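Local coordinates for protein aromatic-amino-acid:2-oxoglutarate transaminase (Candida albicans, PDB 6HND) that probably catalyses pyridoxal-phosphate-dependent transamination of aromatic amino acids with 2-oxoglutarate, and may also act on 2-aminoadipate, at residues Gly165-Leu170 with Arg335-Phe339; Asn171-Val176 with Ala361-Ser366; Gly346-Gly350 with Thr377-Val381. All blocks are in the same frame, centred on the assembly; numbering follows the deposited sequence.

Contact 1: Gly165-Leu170 with Arg335-Phe339; sequences GASDGL and RVETF. With PLP (pyridoxal-5'-phosphate), chain E.
Val-336 sets its two methyls against the first turn of helix 166-177, which runs nearly antiparallel to strand 335-338 (159° between the short axes). CG1 lies against the backbone of Ala-166, 3.4 Å from its O atom. CG2 points further along the helix, past the bare backbone of Gly-169, to meet Leu-170 CD2 at 3.9 Å; there the two side chains cross at about a right angle. Two residues on, Thr-338 also turns toward the helix and packs its CB 3.8 Å from Ala-166 CB. Its hydroxyl is placed anti to the backbone N (chi1 -177°), which carries OG1 to the cofactor phosphate, 2.5 Å from PLP O2P; OG1 is also hydrogen-bonded to Ser-340. PLP O2P also accepts from Ala-166 N, 2.9 Å away in an almost straight bond (176°). O1P is gripped by Ser-167 twice, by its N at 2.9 Å and by its OG. Between the segments themselves, no direct hydrogen bond links helix and strand; a water bridges them, 2.9 Å from Gly-165 O and 2.7 Å from Glu-337 O. The carboxylate of Glu-337 faces the other side of the sheet, where OE2 takes NE and NH2 of Arg-335 side-on and the hydroxyl of Tyr-285. With Gly-165 at the N-cap, the phosphate sits on the first turn of the helix; from this contact its negative charge is met by two backbone N-H groups and two hydroxyls, with Arg-348 adding a positive charge, and is probably further stabilised by the helix dipole.

Contact 2: Asn171-Val176 with Ala361-Ser366; sequences NKAADV and AVKNYS
Tyr-365 reaches from helix 356-369 across helix 166-177 with CG anti to its backbone N (chi1 -176°), and its ring lies flat against the carboxylate of Asp-175. The two planes are only 9° apart, with Asp-175 CG 3.5 Å above the ring plane and over its centre; OD2 is 3.4 Å from Tyr-365 CG. The CB of Asp-175 adds a CH-pi contact over the same face. At the ring's far end Asn-171 ND2 donates to Tyr-365 OH at 3.0 Å, a bent bond tilted from the amide plane. Lys-172 stays extended past Val-362, its CG 3.7 Å from Val-362 CG1, then bends at its last torsion (chi4 63°), bringing CE within 3.2 Å of Ser-366 OG and NZ to a salt bridge with Asp-168. Ser-366 OG itself donates to Val-362 O, one turn back. Val-176 closes the other end, CG2 to Ala-361 CB 3.6 Å. A carboxylate over a ring face is probably unfavourable on its own; salt bridges from Arg-11 and Arg-15 to Asp-175 OD1 probably offset its charge, so the buried crossing combines apolar packing with polar groups whose charges are paired outside the two segments.

Contact 3: Gly346-Gly350 with Thr377-Val381; sequences GLRLG and TQTIV. With PLP (pyridoxal-5'-phosphate), chain E.
Leu-349 CD1 meets Gln-378 at its CG, 3.9 Å away and crossing it at about a right angle, so the flat amide of Gln-378 lies beyond the point of contact; its OE1 and NE2 are bonded to His-136 N and Ala-373 O. The other flat group, the guanidinium of Arg-348, leads away from helix 375-388 and is used at its edge: PLP O3P lies in the guanidinium plane, 2.9 Å from NH1, along a nearly straight N-H (171°). Two bends in the arginine chain, at chi2 (-69°) and chi3 (80°), fold it round to the phosphate, and NH1 is held as well by Pro-345 O. The contact between the segments is itself apolar. Leu-347 and Val-381 reach toward each other tip to tip, and Val-381 CG2 wedges into the leucine fork, 3.5 Å from Leu-347 CD1 and 3.5 Å from Leu-347 CD2, the first of these tighter than usual. The other methyl, CG1, meets Leu-349 CD2 at 3.9 Å, so the valine divides its branches between two leucines. Thr-377 turns its methyl inward, CG2 being 3.9 Å from Leu-347 CB and 3.5 Å from Leu-347 O, while its OG1 and that same carbonyl are both hydrogen-bonded to Ser-374 OG of the second subunit. Arg-348 thus takes its side chain to the cofactor from a turn whose flanking leucines pack against helix 375-388, at the dimer interface. An arginine on the phosphate, carried by the loop just before antiparallel strand 350-355 of the seven-stranded mixed sheet, belongs to the phosphate-binding cup of the PLP enzymes of fold type one, which include this aminotransferase family.

Overall arrangement
Contacts 1 and 2 use successive parts of helix 166-177: its N-terminal turn meets the cofactor phosphate, and the following turns cross helix 356-369, with the two contact centres about 12 Å apart. Contact 3 also lies about 12 Å from contact 1 and touches it directly, Phe-339 N being 3.0 Å from Leu-349 O in a probable hydrogen bond, while Phe-339 CB packs on Leu-347 CD1 at 3.6 Å. Both bind one phosphate, contact 1 at O1P and O2P and contact 3 at O3P. Contact 2 stands further back, the Asn-171 side chain about 9 Å from a bound PLP, and does not touch contact 3. All three border the second subunit, whose Tyr-130 also bonds the cofactor.

Contact 1: Gly165-Leu170 with Arg335-Phe339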
loop_
_atom_site.group_PDB
_atom_site.type_symbol
_atom_site.label_atom_id
_atom_site.label_comp_id
_atom_site.label_asym_id
_atom_site.label_seq_id
_atom_site.Cartn_x
_atom_site.Cartn_y
_atom_site.Cartn_z
ATOM N N GLY B 165 1.884 -6.288 4.191
ATOM C CA GLY B 165 2.981 -7.253 4.400
ATOM C C GLY B 165 3.818 -6.927 5.615
ATOM O O GLY B 165 3.484 -5.999 6.354
ATOM N N ALA B 166 4.909 -7.648 5.805
ATOM C CA ALA B 166 5.782 -7.495 6.980
ATOM C C ALA B 166 6.459 -6.116 6.977
ATOM O O ALA B 166 6.434 -5.439 8.024
ATOM C CB ALA B 166 6.780 -8.615 7.012
ATOM N N SER B 167 7.040 -5.721 5.849
ATOM C CA SER B 167 7.759 -4.438 5.666
ATOM C C SER B 167 6.807 -3.256 5.911
ATOM O O SER B 167 7.201 -2.279 6.581
ATOM C CB SER B 167 8.403 -4.403 4.304
ATOM O OG SER B 167 9.326 -5.480 4.167
ATOM N N ASP B 168 5.567 -3.358 5.441
ATOM C CA ASP B 168 4.502 -2.395 5.786
ATOM C C ASP B 168 4.241 -2.354 7.317
ATOM O O ASP B 168 4.136 -1.216 7.891
ATOM C CB ASP B 168 3.211 -2.731 5.039
ATOM C CG ASP B 168 2.228 -1.592 5.193
ATOM O OD1 ASP B 168 2.673 -0.443 5.001
ATOM O OD2 ASP B 168 1.048 -1.856 5.542
ATOM N N GLY B 169 4.076 -3.518 7.960
ATOM C CA GLY B 169 3.936 -3.627 9.430
ATOM C C GLY B 169 5.108 -2.997 10.183
ATOM O O GLY B 169 4.873 -2.257 11.144
ATOM N N LEU B 170 6.339 -3.265 9.741
ATOM C CA LEU B 170 7.592 -2.739 10.348
ATOM C C LEU B 170 7.693 -1.212 10.209
ATOM O O LEU B 170 8.206 -0.551 11.129
ATOM C CB LEU B 170 8.788 -3.408 9.669
ATOM C CG LEU B 170 8.952 -4.905 9.927
ATOM C CD1 LEU B 170 10.094 -5.443 9.085
ATOM C CD2 LEU B 170 9.168 -5.179 11.407
ATOM N N ARG B 335 3.343 -7.061 17.430
ATOM C CA ARG B 335 3.721 -8.253 16.611
ATOM C C ARG B 335 3.433 -7.980 15.127
ATOM O O ARG B 335 2.281 -7.597 14.791
ATOM C CB ARG B 335 2.985 -9.517 17.051
ATOM C CG ARG B 335 3.276 -10.703 16.148
ATOM C CD ARG B 335 2.477 -11.930 16.535
ATOM N NE ARG B 335 2.725 -13.108 15.708
ATOM C CZ ARG B 335 3.763 -13.923 15.823
ATOM N NH1 ARG B 335 4.713 -13.678 16.706
ATOM N NH2 ARG B 335 3.856 -14.971 15.017
ATOM N N VAL B 336 4.434 -8.172 14.273
ATOM C CA VAL B 336 4.259 -8.079 12.796
ATOM C C VAL B 336 4.093 -9.473 12.177
ATOM O O VAL B 336 5.003 -10.321 12.330
ATOM C CB VAL B 336 5.455 -7.331 12.183
ATOM C CG1 VAL B 336 5.341 -7.241 10.659
ATOM C CG2 VAL B 336 5.563 -5.958 12.816
ATOM N N GLU B 337 2.997 -9.677 11.461
ATOM C CA GLU B 337 2.737 -10.903 10.667
ATOM C C GLU B 337 2.649 -10.548 9.178
ATOM O O GLU B 337 2.426 -9.354 8.872
ATOM C CB GLU B 337 1.431 -11.559 11.107
ATOM C CG GLU B 337 1.506 -12.209 12.472
ATOM C CD GLU B 337 1.323 -13.719 12.522
ATOM O OE1 GLU B 337 1.299 -14.396 11.459
ATOM O OE2 GLU B 337 1.235 -14.213 13.623
ATOM N N THR B 338 2.819 -11.557 8.308
ATOM C CA THR B 338 2.635 -11.457 6.835
ATOM C C THR B 338 2.041 -12.769 6.292
ATOM O O THR B 338 2.235 -13.843 6.930
ATOM C CB THR B 338 3.956 -11.075 6.148
ATOM O OG1 THR B 338 3.813 -10.905 4.731
ATOM C CG2 THR B 338 5.032 -12.104 6.393
ATOM N N PHE B 339 1.403 -12.691 5.124
ATOM C CA PHE B 339 0.949 -13.866 4.343
ATOM C C PHE B 339 1.994 -14.167 3.275
ATOM O O PHE B 339 1.747 -15.070 2.482
ATOM C CB PHE B 339 -0.441 -13.653 3.741
ATOM C CG PHE B 339 -1.545 -13.522 4.761
ATOM C CD1 PHE B 339 -2.065 -14.640 5.379
ATOM C CD2 PHE B 339 -2.044 -12.279 5.114
ATOM C CE1 PHE B 339 -3.075 -14.518 6.324
ATOM C CE2 PHE B 339 -3.033 -12.159 6.073
ATOM C CZ PHE B 339 -3.556 -13.280 6.675
HETATM N N1 PLP E . 11.091 -9.478 7.883
HETATM C C2 PLP E . 11.785 -10.596 7.718
HETATM C C2A PLP E . 12.615 -11.055 8.868
HETATM C C3 PLP E . 11.701 -11.334 6.505
HETATM O O3 PLP E . 12.425 -12.486 6.370
HETATM C C4 PLP E . 10.880 -10.854 5.451
HETATM C C4A PLP E . 10.716 -11.672 4.226
HETATM C C5 PLP E . 10.147 -9.669 5.674
HETATM C C6 PLP E . 10.307 -9.029 6.880
HETATM C C5A PLP E . 9.315 -9.000 4.610
HETATM O O4P PLP E . 8.035 -9.628 4.334
HETATM P P PLP E . 7.008 -8.930 3.292
HETATM O O1P PLP E . 7.143 -7.424 3.474
HETATM O O2P PLP E . 5.683 -9.550 3.729
HETATM O O3P PLP E . 7.429 -9.360 1.924
HETATM O O HOH W 1 2.202 -6.676 8.853
#

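Contact 2: Asn171-Val176 with Ala361-Ser366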
loop_
_atom_site.group_PDB
_atom_site.type_symbol
_atom_site.label_atom_id
_atom_site.label_comp_id
_atom_site.label_asym_id
_atom_site.label_seq_id
_atom_site.Cartn_x
_atom_site.Cartn_y
_atom_site.Cartn_z
ATOM N N ASN B 171 7.252 -0.655 9.093
ATOM C CA ASN B 171 7.244 0.813 8.894
ATOM C C ASN B 171 6.182 1.435 9.809
ATOM O O ASN B 171 6.451 2.459 10.427
ATOM C CB ASN B 171 7.034 1.183 7.433
ATOM C CG ASN B 171 7.144 2.676 7.254
ATOM O OD1 ASN B 171 8.205 3.229 7.591
ATOM N ND2 ASN B 171 6.072 3.309 6.763
ATOM N N LYS B 172 5.026 0.800 9.905
ATOM C CA LYS B 172 3.945 1.209 10.819
ATOM C C LYS B 172 4.481 1.225 12.261
ATOM O O LYS B 172 4.179 2.167 13.001
ATOM C CB LYS B 172 2.763 0.270 10.595
ATOM C CG LYS B 172 1.953 0.541 9.325
ATOM C CD LYS B 172 0.979 -0.602 8.981
ATOM C CE LYS B 172 -0.220 -0.126 8.196
ATOM N NZ LYS B 172 0.133 0.449 6.863
ATOM N N ALA B 173 5.260 0.218 12.653
ATOM C CA ALA B 173 5.765 0.061 14.026
ATOM C C ALA B 173 6.863 1.084 14.284
ATOM O O ALA B 173 6.872 1.656 15.364
ATOM C CB ALA B 173 6.315 -1.326 14.215
ATOM N N ALA B 174 7.812 1.242 13.367
ATOM C CA ALA B 174 8.865 2.273 13.487
ATOM C C ALA B 174 8.187 3.637 13.657
ATOM O O ALA B 174 8.536 4.363 14.595
ATOM C CB ALA B 174 9.768 2.254 12.287
ATOM N N ASP B 175 7.165 3.931 12.854
ATOM C CA ASP B 175 6.457 5.239 12.929
ATOM C C ASP B 175 5.792 5.408 14.303
ATOM O O ASP B 175 5.941 6.484 14.887
ATOM C CB ASP B 175 5.413 5.391 11.834
ATOM C CG ASP B 175 4.633 6.679 11.973
ATOM O OD1 ASP B 175 5.223 7.747 11.657
ATOM O OD2 ASP B 175 3.481 6.600 12.449
ATOM N N VAL B 176 5.084 4.394 14.801
ATOM C CA VAL B 176 4.219 4.523 16.001
ATOM C C VAL B 176 5.085 4.594 17.258
ATOM O O VAL B 176 4.570 5.134 18.260
ATOM C CB VAL B 176 3.161 3.405 16.096
ATOM C CG1 VAL B 176 3.691 2.125 16.745
ATOM C CG2 VAL B 176 1.937 3.882 16.863
ATOM N N ALA B 361 -3.289 4.786 16.351
ATOM C CA ALA B 361 -2.222 5.678 15.860
ATOM C C ALA B 361 -1.726 5.140 14.514
ATOM O O ALA B 361 -1.573 5.956 13.600
ATOM C CB ALA B 361 -1.125 5.812 16.883
ATOM N N VAL B 362 -1.555 3.825 14.366
ATOM C CA VAL B 362 -1.170 3.208 13.057
ATOM C C VAL B 362 -2.247 3.548 12.009
ATOM O O VAL B 362 -1.898 3.897 10.826
ATOM C CB VAL B 362 -0.905 1.693 13.143
ATOM C CG1 VAL B 362 -0.722 1.072 11.771
ATOM C CG2 VAL B 362 0.309 1.368 13.995
ATOM N N LYS B 363 -3.511 3.483 12.393
ATOM C CA LYS B 363 -4.641 3.804 11.487
ATOM C C LYS B 363 -4.452 5.215 10.920
ATOM O O LYS B 363 -4.561 5.376 9.673
ATOM C CB LYS B 363 -6.001 3.675 12.179
ATOM C CG LYS B 363 -7.184 3.673 11.218
ATOM C CD LYS B 363 -8.262 4.696 11.516
ATOM C CE LYS B 363 -8.748 5.452 10.286
ATOM N NZ LYS B 363 -8.769 6.928 10.488
ATOM N N ASN B 364 -4.160 6.201 11.775
ATOM C CA ASN B 364 -4.053 7.612 11.328
ATOM C C ASN B 364 -2.846 7.736 10.395
ATOM O O ASN B 364 -2.947 8.553 9.444
ATOM C CB ASN B 364 -4.058 8.606 12.493
ATOM C CG ASN B 364 -5.356 8.626 13.294
ATOM O OD1 ASN B 364 -6.435 8.370 12.765
ATOM N ND2 ASN B 364 -5.257 8.907 14.589
ATOM N N TYR B 365 -1.748 6.982 10.631
ATOM C CA TYR B 365 -0.543 6.960 9.743
ATOM C C TYR B 365 -0.914 6.371 8.375
ATOM O O TYR B 365 -0.506 6.922 7.342
ATOM C CB TYR B 365 0.587 6.102 10.320
ATOM C CG TYR B 365 1.884 6.106 9.538
ATOM C CD1 TYR B 365 2.395 7.274 8.999
ATOM C CD2 TYR B 365 2.621 4.950 9.366
ATOM C CE1 TYR B 365 3.612 7.302 8.342
ATOM C CE2 TYR B 365 3.833 4.953 8.700
ATOM C CZ TYR B 365 4.346 6.140 8.205
ATOM O OH TYR B 365 5.533 6.165 7.539
ATOM N N SER B 366 -1.646 5.256 8.366
ATOM C CA SER B 366 -2.032 4.545 7.126
ATOM C C SER B 366 -2.841 5.497 6.247
ATOM O O SER B 366 -2.661 5.482 5.001
ATOM C CB SER B 366 -2.786 3.314 7.460
ATOM O OG SER B 366 -2.008 2.509 8.317
#

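Contact 3: Gly346-Gly350 with Thr377-Val381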
loop_
_atom_site.group_PDB
_atom_site.type_symbol
_atom_site.label_atom_id
_atom_site.label_comp_id
_atom_site.label_asym_id
_atom_site.label_seq_id
_atom_site.Cartn_x
_atom_site.Cartn_y
_atom_site.Cartn_z
ATOM N N GLY B 346 3.392 -11.947 -3.397
ATOM C CA GLY B 346 2.669 -11.118 -4.378
ATOM C C GLY B 346 1.331 -10.627 -3.842
ATOM O O GLY B 346 0.756 -9.725 -4.469
ATOM N N LEU B 347 0.846 -11.175 -2.720
ATOM C CA LEU B 347 -0.419 -10.684 -2.121
ATOM C C LEU B 347 -0.202 -9.226 -1.707
ATOM O O LEU B 347 -1.135 -8.397 -1.946
ATOM C CB LEU B 347 -0.828 -11.499 -0.894
ATOM C CG LEU B 347 -1.143 -12.978 -1.060
ATOM C CD1 LEU B 347 -1.525 -13.528 0.292
ATOM C CD2 LEU B 347 -2.254 -13.237 -2.073
ATOM N N ARG B 348 0.966 -8.944 -1.101
ATOM C CA ARG B 348 1.225 -7.686 -0.345
ATOM C C ARG B 348 0.132 -7.559 0.738
ATOM O O ARG B 348 -0.690 -6.645 0.661
ATOM C CB ARG B 348 1.181 -6.466 -1.270
ATOM C CG ARG B 348 2.224 -6.402 -2.374
ATOM C CD ARG B 348 3.613 -6.168 -1.832
ATOM N NE ARG B 348 4.111 -7.445 -1.358
ATOM C CZ ARG B 348 5.105 -7.610 -0.504
ATOM N NH1 ARG B 348 5.454 -8.846 -0.181
ATOM N NH2 ARG B 348 5.739 -6.569 0.028
ATOM N N LEU B 349 0.076 -8.513 1.657
ATOM C CA LEU B 349 -0.957 -8.632 2.707
ATOM C C LEU B 349 -0.332 -9.217 3.964
ATOM O O LEU B 349 0.468 -10.147 3.855
ATOM C CB LEU B 349 -2.130 -9.507 2.248
ATOM C CG LEU B 349 -3.392 -9.351 3.103
ATOM C CD1 LEU B 349 -4.024 -8.008 2.858
ATOM C CD2 LEU B 349 -4.385 -10.463 2.820
ATOM N N GLY B 350 -0.641 -8.603 5.101
ATOM C CA GLY B 350 -0.245 -9.105 6.421
ATOM C C GLY B 350 -1.132 -8.513 7.486
ATOM O O GLY B 350 -2.213 -7.978 7.133
ATOM N N THR B 377 -7.668 -8.470 -2.912
ATOM C CA THR B 377 -6.716 -9.471 -2.364
ATOM C C THR B 377 -7.231 -9.961 -1.017
ATOM O O THR B 377 -7.180 -11.179 -0.791
ATOM C CB THR B 377 -5.312 -8.895 -2.242
ATOM O OG1 THR B 377 -4.962 -8.586 -3.589
ATOM C CG2 THR B 377 -4.333 -9.846 -1.581
ATOM N N GLN B 378 -7.673 -9.036 -0.161
ATOM C CA GLN B 378 -8.317 -9.360 1.134
ATOM C C GLN B 378 -9.483 -10.310 0.852
ATOM O O GLN B 378 -9.693 -11.223 1.647
ATOM C CB GLN B 378 -8.846 -8.115 1.831
ATOM C CG GLN B 378 -7.765 -7.205 2.377
ATOM C CD GLN B 378 -8.360 -6.083 3.194
ATOM O OE1 GLN B 378 -9.039 -6.326 4.205
ATOM N NE2 GLN B 378 -8.094 -4.849 2.770
ATOM N N THR B 379 -10.232 -10.051 -0.218
ATOM C CA THR B 379 -11.428 -10.842 -0.602
ATOM C C THR B 379 -10.958 -12.253 -0.964
ATOM O O THR B 379 -11.440 -13.183 -0.325
ATOM C CB THR B 379 -12.221 -10.151 -1.718
ATOM O OG1 THR B 379 -12.632 -8.887 -1.205
ATOM C CG2 THR B 379 -13.424 -10.942 -2.187
ATOM N N ILE B 380 -10.012 -12.381 -1.905
ATOM C CA ILE B 380 -9.512 -13.702 -2.368
ATOM C C ILE B 380 -8.898 -14.439 -1.173
ATOM O O ILE B 380 -9.243 -15.605 -0.956
ATOM C CB ILE B 380 -8.554 -13.569 -3.558
ATOM C CG1 ILE B 380 -9.310 -13.127 -4.815
ATOM C CG2 ILE B 380 -7.786 -14.871 -3.788
ATOM C CD1 ILE B 380 -8.397 -12.765 -5.965
ATOM N N VAL B 381 -8.055 -13.784 -0.391
ATOM C CA VAL B 381 -7.287 -14.479 0.681
ATOM C C VAL B 381 -8.264 -14.905 1.783
ATOM O O VAL B 381 -8.159 -16.073 2.256
ATOM C CB VAL B 381 -6.097 -13.649 1.203
ATOM C CG1 VAL B 381 -5.558 -14.220 2.493
ATOM C CG2 VAL B 381 -4.997 -13.538 0.155
HETATM N N1 PLP E . 11.091 -9.478 7.883
HETATM C C2 PLP E . 11.785 -10.596 7.718
HETATM C C2A PLP E . 12.615 -11.055 8.868
HETATM C C3 PLP E . 11.701 -11.334 6.505
HETATM O O3 PLP E . 12.425 -12.486 6.370
HETATM C C4 PLP E . 10.880 -10.854 5.451
HETATM C C4A PLP E . 10.716 -11.672 4.226
HETATM C C5 PLP E . 10.147 -9.669 5.674
HETATM C C6 PLP E . 10.307 -9.029 6.880
HETATM C C5A PLP E . 9.315 -9.000 4.610
HETATM O O4P PLP E . 8.035 -9.628 4.334
HETATM P P PLP E . 7.008 -8.930 3.292
HETATM O O1P PLP E . 7.143 -7.424 3.474
HETATM O O2P PLP E . 5.683 -9.550 3.729
HETATM O O3P PLP E . 7.429 -9.360 1.924
#